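Long-range contacts in conserved hypothetical protein (Bacteroides thetaiotaomicron, PDB 2FB6), which is of unknown function but has a three-layer alpha/beta fold around a five-stranded parallel sheet, resembling that of DsrE-like proteins: residues A[7-12]-A[110-115]; A[45-50]-A[75-80]; A[53-58]-A[88-93]. All coordinates share one frame; numbering follows the deposited sequence. Where two conformers were deposited one is given.

Contact 1: A[7-12]-A[110-115]; sequences NDKLTI and NGEKIL
T11 and I114 pair across two parallel strands, 9-12 and 113-115, whose axes come within 4.7 Å and whose directions differ by 31°. The backbone ladder alternates in the parallel manner: T11 N donates to K113 O, and T11 O accepts from L115 N at 2.9 Å while I114 CA lends it a C-H contact. Beyond them, T11 and I114 point the same way, T11 CB lying 4.0 Å from I114 CG1, and beta-branched residues suit such an extended backbone. On the face of L10 and I12, L10 CD1 meets L115 CG at 4.3 Å. Strand 113-116 is the sheet's outer strand beside 9-14, the first strand of the chain, whose other side is taken by 41-46, so the C-terminal strand forms one edge of the parallel sheet of this alpha/beta fold. At the start of the pairing, E112 carries the polar contacts. T11 OG1, set beside its own backbone N (chi1 -68°), donates to E112 OE1 at 2.6 Å from above the carboxylate plane. K9, fully extended, slants across E112 and brings NZ to the syn side of E112 OE2, a salt bridge of 2.9 Å. A water lies within hydrogen-bonding distance of E112 OE1 and K9 O and accepts a hydrogen bond from K113 N. Were this glutamate an alanine, the K9 ammonium would probably lose its counter-charge here and the T11 hydroxyl its acceptor. Y107 of helix 101-109 packs against both K9 and E112.

Contact 2: A[45-50]-A[75-80]; sequences ILWGAS and EACQDC
The indole of W47 lies against C77, whose CB sits over its five-membered ring, 3.7 Å from the centroid and 11° off the normal. C77 SG covers the same ring farther toward its rim, 3.6 Å from W47 NE1, a sulfur-aromatic contact. C80 SG approaches obliquely, 3.5 Å from W47 CD1. W47 CG stands anti to the backbone N (chi1 -166°), which sets the indole against C77, and the broad ring suits a place beside two polarisable sulfurs. C77 is also the N-cap of helix 78-84: its SG accepts from C80 N at 3.3 Å, which helps to orient the thiol. The two free thiols form a C-x-x-C at a helix start, a pattern recalling thioredoxin, though no redox role is established here. Behind this cluster, parallel strand bonds set the register, L46 N to E75 O (2.8 Å) and C77 N to L46 O (3.0 Å), and small A76 lets its CB lie 3.9 Å from L46 CB. E75 runs beside I45, its buried carboxylate held by a salt bridge to R98 and a hydrogen bond with Y107. Outside, strand 9-14 flanks I45, helix 49-56 covers L46 and C80, and helix 101-109 lies over I45 and W47.

Contact 3: A[53-58]-A[88-93]; sequences LVANDT and SIITNL
Two short helices of the helical layer on one side of the parallel sheet, 49-56 and 87-92, meet here through V54 and A55 on one and I89, I90 and L93 on or just beyond the other. The contact is entirely apolar between side chains. V54 CG1 makes two of the closest contacts: it touches I90 CD1 at 3.7 Å and L93 CD1 at the same 3.7 Å. It stands anti to the backbone N (chi1 172°), the direction that carries it to the facing helix. V54 and I90 meet at about a right angle, whereas L93 comes in slantwise. I90 turns at its second torsion (chi2 -60°), swinging CD1 to within 4.2 Å of A55 CB. A55 is small enough for the helices to draw close, with CA atoms of A55 and I89 6.1 Å apart, and I89 CG2 rests 3.6 Å from A55 O. The isoleucines thus lie against the small A55, while V54 beside it packs side chain to side chain with I90 and L93.

Past V54 and A55 the helix ends: L53 O accepts from both N56 N and D57 N, the latter at 2.9 Å. D57 then caps the next helix, 58-70, through OD1 to V60 N, while OD2 forms a salt bridge with K19. V60 and I64 of that helix also pack on V54, and I95 borders V54 and I90. Such aliphatic packing between neighbouring helices, laid over the strands they connect, is typical of the outer layer of an alpha/beta/alpha sandwich.

Overall arrangement
Contacts 1 and 2 share one sheet through neighbouring strands 9-14 and 41-46: I12 O probably accepts from I45 N, and T11 CG2 packs on I45 CD1. Contact 1 lies at the sheet's outer strand, partly buried, and relies on charge, a hydroxyl and water besides the backbone bonds. Contact 2 is buried nearer the chain's centre, where sulfur and indole join the strand bonds and a buried carboxylate. Contact 3, also buried, dispenses with strand pairing and uses hydrocarbon packing between helices. It joins contact 2 through helix 49-56 and where A76 meets I90 and L46 meets V54, but stays about 11 Å from contact 1 at nearest atoms.

Contact 1: A[7-12]-A[110-115]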
loop_
_atom_site.group_PDB
_atom_site.type_symbol
_atom_site.label_atom_id
_atom_site.label_comp_id
_atom_site.label_asym_id
_atom_site.label_seq_id
_atom_site.Cartn_x
_atom_site.Cartn_y
_atom_site.Cartn_z
ATOM N N ASN A 7 16.752 -7.589 -5.090
ATOM C CA ASN A 7 15.647 -8.433 -5.534
ATOM C C ASN A 7 14.728 -8.849 -4.391
ATOM O O ASN A 7 14.027 -9.848 -4.482
ATOM C CB ASN A 7 16.149 -9.657 -6.325
ATOM C CG ASN A 7 15.114 -10.173 -7.331
ATOM O OD1 ASN A 7 14.027 -9.615 -7.465
ATOM N ND2 ASN A 7 15.460 -11.239 -8.045
ATOM N N ASP A 8 14.721 -8.041 -3.332
ATOM C CA ASP A 8 14.034 -8.336 -2.070
ATOM C C ASP A 8 12.826 -7.468 -1.712
ATOM O O ASP A 8 12.244 -7.649 -0.649
ATOM C CB ASP A 8 15.038 -8.305 -0.914
ATOM C CG ASP A 8 15.971 -9.503 -0.923
ATOM O OD1 ASP A 8 15.507 -10.637 -1.156
ATOM O OD2 ASP A 8 17.181 -9.294 -0.715
ATOM N N LYS A 9 12.472 -6.532 -2.592
ATOM C CA LYS A 9 11.344 -5.618 -2.352
ATOM C C LYS A 9 10.274 -5.722 -3.419
ATOM O O LYS A 9 10.567 -5.704 -4.624
ATOM C CB LYS A 9 11.818 -4.150 -2.255
ATOM C CG LYS A 9 10.696 -3.154 -1.915
ATOM C CD LYS A 9 11.182 -1.722 -1.881
ATOM C CE LYS A 9 10.085 -0.766 -1.471
ATOM N NZ LYS A 9 10.520 0.645 -1.702
ATOM N N LEU A 10 9.028 -5.787 -2.964
ATOM C CA LEU A 10 7.880 -5.657 -3.870
ATOM C C LEU A 10 7.100 -4.402 -3.526
ATOM O O LEU A 10 6.840 -4.139 -2.358
ATOM C CB LEU A 10 6.939 -6.858 -3.713
ATOM C CG LEU A 10 5.654 -6.840 -4.562
ATOM C CD1 LEU A 10 5.974 -6.831 -6.059
ATOM C CD2 LEU A 10 4.751 -8.005 -4.162
ATOM N N THR A 11 6.708 -3.644 -4.547
ATOM C CA THR A 11 5.819 -2.498 -4.379
ATOM C C THR A 11 4.492 -2.793 -5.062
ATOM O O THR A 11 4.449 -3.339 -6.172
ATOM C CB THR A 11 6.471 -1.245 -4.933
ATOM O OG1 THR A 11 7.575 -0.935 -4.076
ATOM C CG2 THR A 11 5.507 -0.055 -4.937
ATOM N N ILE A 12 3.401 -2.472 -4.373
ATOM C CA ILE A 12 2.099 -2.584 -4.991
ATOM C C ILE A 12 1.508 -1.188 -5.057
ATOM O O ILE A 12 1.373 -0.537 -4.025
ATOM C CB ILE A 12 1.163 -3.517 -4.188
ATOM C CG1 ILE A 12 1.750 -4.941 -4.141
ATOM C CG2 ILE A 12 -0.255 -3.529 -4.812
ATOM C CD1 ILE A 12 1.070 -5.869 -3.141
ATOM N N ASN A 110 14.188 3.585 -10.104
ATOM C CA ASN A 110 15.068 2.580 -9.489
ATOM C C ASN A 110 14.842 1.171 -10.024
ATOM O O ASN A 110 15.551 0.240 -9.628
ATOM C CB ASN A 110 14.907 2.590 -7.967
ATOM C CG ASN A 110 15.375 3.881 -7.342
ATOM O OD1 ASN A 110 16.151 4.635 -7.943
ATOM N ND2 ASN A 110 14.914 4.150 -6.130
ATOM N N GLY A 111 13.864 1.019 -10.911
ATOM C CA GLY A 111 13.564 -0.280 -11.504
ATOM C C GLY A 111 12.860 -1.215 -10.540
ATOM O O GLY A 111 13.005 -2.442 -10.617
ATOM N N GLU A 112 12.066 -0.647 -9.635
ATOM C CA GLU A 112 11.323 -1.479 -8.691
ATOM C C GLU A 112 10.380 -2.446 -9.361
ATOM O O GLU A 112 9.916 -2.215 -10.485
ATOM C CB GLU A 112 10.528 -0.624 -7.712
ATOM C CG GLU A 112 11.394 -0.052 -6.631
ATOM C CD GLU A 112 10.731 -0.089 -5.283
ATOM O OE1 GLU A 112 10.010 -1.078 -4.988
ATOM O OE2 GLU A 112 10.955 0.864 -4.512
ATOM N N LYS A 113 10.103 -3.540 -8.659
ATOM C CA LYS A 113 9.052 -4.439 -9.091
ATOM C C LYS A 113 7.759 -3.885 -8.515
ATOM O O LYS A 113 7.595 -3.814 -7.293
ATOM C CB LYS A 113 9.342 -5.860 -8.631
ATOM C CG LYS A 113 10.649 -6.353 -9.215
ATOM C CD LYS A 113 11.057 -7.692 -8.685
ATOM C CE LYS A 113 12.453 -8.001 -9.182
ATOM N NZ LYS A 113 13.476 -7.175 -8.455
ATOM N N ILE A 114 6.872 -3.464 -9.413
ATOM C CA ILE A 114 5.627 -2.780 -9.053
ATOM C C ILE A 114 4.444 -3.473 -9.708
ATOM O O ILE A 114 4.360 -3.534 -10.933
ATOM C CB ILE A 114 5.620 -1.273 -9.498
ATOM C CG1 ILE A 114 6.747 -0.487 -8.815
ATOM C CG2 ILE A 114 4.246 -0.619 -9.244
ATOM C CD1 ILE A 114 6.973 0.928 -9.376
ATOM N N LEU A 115 3.550 -4.003 -8.885
ATOM C CA LEU A 115 2.273 -4.489 -9.381
ATOM C C LEU A 115 1.311 -3.334 -9.274
ATOM O O LEU A 115 1.079 -2.812 -8.172
ATOM C CB LEU A 115 1.765 -5.646 -8.516
ATOM C CG LEU A 115 2.526 -6.973 -8.585
ATOM C CD1 LEU A 115 1.895 -7.924 -7.586
ATOM C CD2 LEU A 115 2.521 -7.552 -10.010
HETATM O O HOH W 1 10.986 -3.459 -6.012
HETATM O O HOH W 2 13.061 -6.194 -5.690
#

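Contact 2: A[45-50]-A[75-80]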
loop_
_atom_site.group_PDB
_atom_site.type_symbol
_atom_site.label_atom_id
_atom_site.label_comp_id
_atom_site.label_asym_id
_atom_site.label_seq_id
_atom_site.Cartn_x
_atom_site.Cartn_y
_atom_site.Cartn_z
ATOM N N ILE A 45 1.246 1.375 -1.935
ATOM C CA ILE A 45 0.911 2.783 -2.169
ATOM C C ILE A 45 -0.596 2.877 -2.414
ATOM O O ILE A 45 -1.108 2.289 -3.358
ATOM C CB ILE A 45 1.642 3.344 -3.408
ATOM C CG1 ILE A 45 3.163 3.141 -3.305
ATOM C CG2 ILE A 45 1.263 4.816 -3.604
ATOM C CD1 ILE A 45 3.851 3.319 -4.654
ATOM N N LEU A 46 -1.285 3.610 -1.547
ATOM C CA LEU A 46 -2.714 3.866 -1.708
ATOM C C LEU A 46 -2.911 5.149 -2.495
ATOM O O LEU A 46 -2.573 6.230 -2.022
ATOM C CB LEU A 46 -3.378 4.019 -0.344
ATOM C CG LEU A 46 -3.625 2.739 0.435
ATOM C CD1 LEU A 46 -4.109 3.056 1.828
ATOM C CD2 LEU A 46 -4.660 1.914 -0.296
ATOM N N TRP A 47 -3.470 5.048 -3.700
ATOM C CA TRP A 47 -3.569 6.230 -4.549
ATOM C C TRP A 47 -4.674 5.989 -5.559
ATOM O O TRP A 47 -4.565 5.078 -6.373
ATOM C CB TRP A 47 -2.227 6.426 -5.270
ATOM C CG TRP A 47 -2.037 7.757 -5.937
ATOM C CD1 TRP A 47 -2.997 8.668 -6.272
ATOM C CD2 TRP A 47 -0.796 8.295 -6.387
ATOM N NE1 TRP A 47 -2.424 9.751 -6.899
ATOM C CE2 TRP A 47 -1.069 9.549 -6.967
ATOM C CE3 TRP A 47 0.534 7.850 -6.329
ATOM C CZ2 TRP A 47 -0.064 10.357 -7.517
ATOM C CZ3 TRP A 47 1.534 8.664 -6.867
ATOM C CH2 TRP A 47 1.230 9.891 -7.440
ATOM N N GLY A 48 -5.714 6.823 -5.524
ATOM C CA GLY A 48 -6.867 6.656 -6.427
ATOM C C GLY A 48 -8.113 6.234 -5.679
ATOM O O GLY A 48 -8.283 6.594 -4.521
ATOM N N ALA A 49 -8.979 5.458 -6.339
ATOM C CA ALA A 49 -10.275 5.053 -5.767
ATOM C C ALA A 49 -10.097 4.302 -4.435
ATOM O O ALA A 49 -10.918 4.406 -3.519
ATOM C CB ALA A 49 -11.048 4.214 -6.787
ATOM N N SER A 50 -8.987 3.587 -4.326
ATOM C CA SER A 50 -8.651 2.862 -3.105
ATOM C C SER A 50 -8.611 3.699 -1.828
ATOM O O SER A 50 -8.894 3.189 -0.744
ATOM C CB SER A 50 -7.299 2.191 -3.279
ATOM O OG SER A 50 -6.317 3.176 -3.549
ATOM N N GLU A 75 1.647 3.587 2.487
ATOM C CA GLU A 75 1.678 5.040 2.382
ATOM C C GLU A 75 0.574 5.463 1.435
ATOM O O GLU A 75 0.218 4.710 0.528
ATOM C CB GLU A 75 3.048 5.527 1.896
ATOM C CG GLU A 75 3.539 4.849 0.603
ATOM C CD GLU A 75 4.951 5.261 0.189
ATOM O OE1 GLU A 75 5.535 6.144 0.853
ATOM O OE2 GLU A 75 5.464 4.707 -0.807
ATOM N N ALA A 76 -0.012 6.626 1.699
ATOM C CA ALA A 76 -1.136 7.098 0.902
ATOM C C ALA A 76 -0.829 8.468 0.347
ATOM O O ALA A 76 -0.199 9.294 1.019
ATOM C CB ALA A 76 -2.417 7.154 1.748
ATOM N N CYS A 77 -1.304 8.699 -0.872
ATOM C CA CYS A 77 -1.174 9.976 -1.541
ATOM C C CYS A 77 -1.830 11.077 -0.710
ATOM O O CYS A 77 -3.028 11.040 -0.475
ATOM C CB CYS A 77 -1.782 9.882 -2.946
ATOM S SG CYS A 77 -1.947 11.456 -3.818
ATOM N N GLN A 78 -1.036 12.050 -0.260
ATOM C CA GLN A 78 -1.558 13.143 0.550
ATOM C C GLN A 78 -2.524 14.027 -0.227
ATOM O O GLN A 78 -3.491 14.539 0.360
ATOM C CB GLN A 78 -0.415 13.971 1.151
ATOM C CG GLN A 78 -0.887 15.123 2.030
ATOM C CD GLN A 78 0.224 15.684 2.908
ATOM O OE1 GLN A 78 1.224 15.010 3.170
ATOM N NE2 GLN A 78 0.053 16.917 3.359
ATOM N N ASP A 79 -2.275 14.230 -1.524
ATOM C CA ASP A 79 -3.238 14.981 -2.342
ATOM C C ASP A 79 -4.596 14.278 -2.344
ATOM O O ASP A 79 -5.632 14.919 -2.135
ATOM C CB ASP A 79 -2.730 15.118 -3.772
ATOM C CG ASP A 79 -1.627 16.138 -3.897
ATOM O OD1 ASP A 79 -1.935 17.358 -3.852
ATOM O OD2 ASP A 79 -0.445 15.737 -4.068
ATOM N N CYS A 80 -4.600 12.963 -2.577
ATOM C CA CYS A 80 -5.863 12.211 -2.509
ATOM C C CYS A 80 -6.537 12.310 -1.160
ATOM O O CYS A 80 -7.748 12.543 -1.083
ATOM C CB CYS A 80 -5.646 10.726 -2.801
ATOM S SG CYS A 80 -5.475 10.390 -4.536
#

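Contact 3: A[53-58]-A[88-93]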
loop_
_atom_site.group_PDB
_atom_site.type_symbol
_atom_site.label_atom_id
_atom_site.label_comp_id
_atom_site.label_asym_id
_atom_site.label_seq_id
_atom_site.Cartn_x
_atom_site.Cartn_y
_atom_site.Cartn_z
ATOM N N LEU A 53 -12.007 3.901 -0.501
ATOM C CA LEU A 53 -12.392 2.596 0.028
ATOM C C LEU A 53 -11.829 2.358 1.435
ATOM O O LEU A 53 -12.544 1.955 2.354
ATOM C CB LEU A 53 -11.964 1.471 -0.919
ATOM C CG LEU A 53 -12.236 0.060 -0.398
ATOM C CD1 LEU A 53 -13.751 -0.198 -0.339
ATOM C CD2 LEU A 53 -11.501 -0.952 -1.275
ATOM N N VAL A 54 -10.531 2.577 1.596
ATOM C CA VAL A 54 -9.891 2.354 2.889
ATOM C C VAL A 54 -10.491 3.270 3.950
ATOM O O VAL A 54 -10.709 2.842 5.089
ATOM C CB VAL A 54 -8.362 2.535 2.792
ATOM C CG1 VAL A 54 -7.735 2.508 4.155
ATOM C CG2 VAL A 54 -7.762 1.415 1.925
ATOM N N ALA A 55 -10.775 4.522 3.579
ATOM C CA ALA A 55 -11.291 5.482 4.545
ATOM C C ALA A 55 -12.661 5.100 5.072
ATOM O O ALA A 55 -12.994 5.418 6.210
ATOM C CB ALA A 55 -11.348 6.868 3.919
ATOM N N ASN A 56 -13.442 4.434 4.223
ATOM C CA ASN A 56 -14.854 4.225 4.489
ATOM C C ASN A 56 -15.264 2.799 4.859
ATOM O O ASN A 56 -16.356 2.603 5.392
ATOM C CB ASN A 56 -15.673 4.706 3.293
ATOM C CG ASN A 56 -15.719 6.228 3.186
ATOM O OD1 ASN A 56 -15.109 6.819 2.294
ATOM N ND2 ASN A 56 -16.450 6.869 4.106
ATOM N N ASP A 57 -14.416 1.814 4.579
ATOM C CA ASP A 57 -14.844 0.421 4.712
ATOM C C ASP A 57 -14.135 -0.271 5.859
ATOM O O ASP A 57 -12.931 -0.536 5.783
ATOM C CB ASP A 57 -14.600 -0.333 3.409
ATOM C CG ASP A 57 -15.264 -1.689 3.398
ATOM O OD1 ASP A 57 -14.893 -2.534 4.230
ATOM O OD2 ASP A 57 -16.158 -1.891 2.545
ATOM N N THR A 58 -14.895 -0.586 6.911
ATOM C CA THR A 58 -14.290 -1.157 8.108
ATOM C C THR A 58 -13.668 -2.529 7.873
ATOM O O THR A 58 -12.657 -2.842 8.497
ATOM C CB THR A 58 -15.258 -1.216 9.308
ATOM O OG1 THR A 58 -16.477 -1.841 8.906
ATOM C CG2 THR A 58 -15.551 0.183 9.839
ATOM N N SER A 88 -7.034 12.467 8.210
ATOM C CA SER A 88 -7.050 12.095 9.623
ATOM C C SER A 88 -7.385 10.610 9.791
ATOM O O SER A 88 -6.741 9.914 10.569
ATOM C CB SER A 88 -8.041 12.970 10.413
ATOM O OG SER A 88 -9.381 12.747 9.994
ATOM N N ILE A 89 -8.380 10.136 9.040
ATOM C CA ILE A 89 -8.799 8.732 9.102
ATOM C C ILE A 89 -7.633 7.824 8.687
ATOM O O ILE A 89 -7.315 6.844 9.363
ATOM C CB ILE A 89 -10.038 8.476 8.193
ATOM C CG1 ILE A 89 -11.269 9.218 8.733
ATOM C CG2 ILE A 89 -10.354 6.977 8.089
ATOM C CD1 ILE A 89 -12.398 9.304 7.708
ATOM N N ILE A 90 -6.979 8.180 7.584
ATOM C CA ILE A 90 -5.911 7.351 7.037
ATOM C C ILE A 90 -4.701 7.322 7.978
ATOM O O ILE A 90 -4.167 6.248 8.270
ATOM C CB ILE A 90 -5.537 7.826 5.613
ATOM C CG1 ILE A 90 -6.714 7.633 4.629
ATOM C CG2 ILE A 90 -4.280 7.135 5.092
ATOM C CD1 ILE A 90 -7.212 6.203 4.449
ATOM N N THR A 91 -4.304 8.489 8.496
ATOM C CA THR A 91 -3.199 8.598 9.445
ATOM C C THR A 91 -3.483 7.783 10.712
ATOM O O THR A 91 -2.596 7.116 11.264
ATOM C CB THR A 91 -2.968 10.094 9.799
ATOM O OG1 THR A 91 -2.355 10.761 8.684
ATOM C CG2 THR A 91 -2.123 10.276 11.056
ATOM N N ASN A 92 -4.736 7.852 11.173
ATOM C CA ASN A 92 -5.157 7.136 12.383
ATOM C C ASN A 92 -5.088 5.617 12.254
ATOM O O ASN A 92 -5.020 4.907 13.264
ATOM C CB ASN A 92 -6.571 7.544 12.813
ATOM C CG ASN A 92 -6.637 8.954 13.387
ATOM O OD1 ASN A 92 -5.615 9.570 13.692
ATOM N ND2 ASN A 92 -7.855 9.477 13.514
ATOM N N LEU A 93 -5.125 5.117 11.012
ATOM C CA LEU A 93 -4.979 3.676 10.760
ATOM C C LEU A 93 -3.524 3.241 10.813
ATOM O O LEU A 93 -3.228 2.043 10.785
ATOM C CB LEU A 93 -5.561 3.280 9.396
ATOM C CG LEU A 93 -7.071 3.412 9.237
ATOM C CD1 LEU A 93 -7.448 3.282 7.784
ATOM C CD2 LEU A 93 -7.797 2.361 10.105
#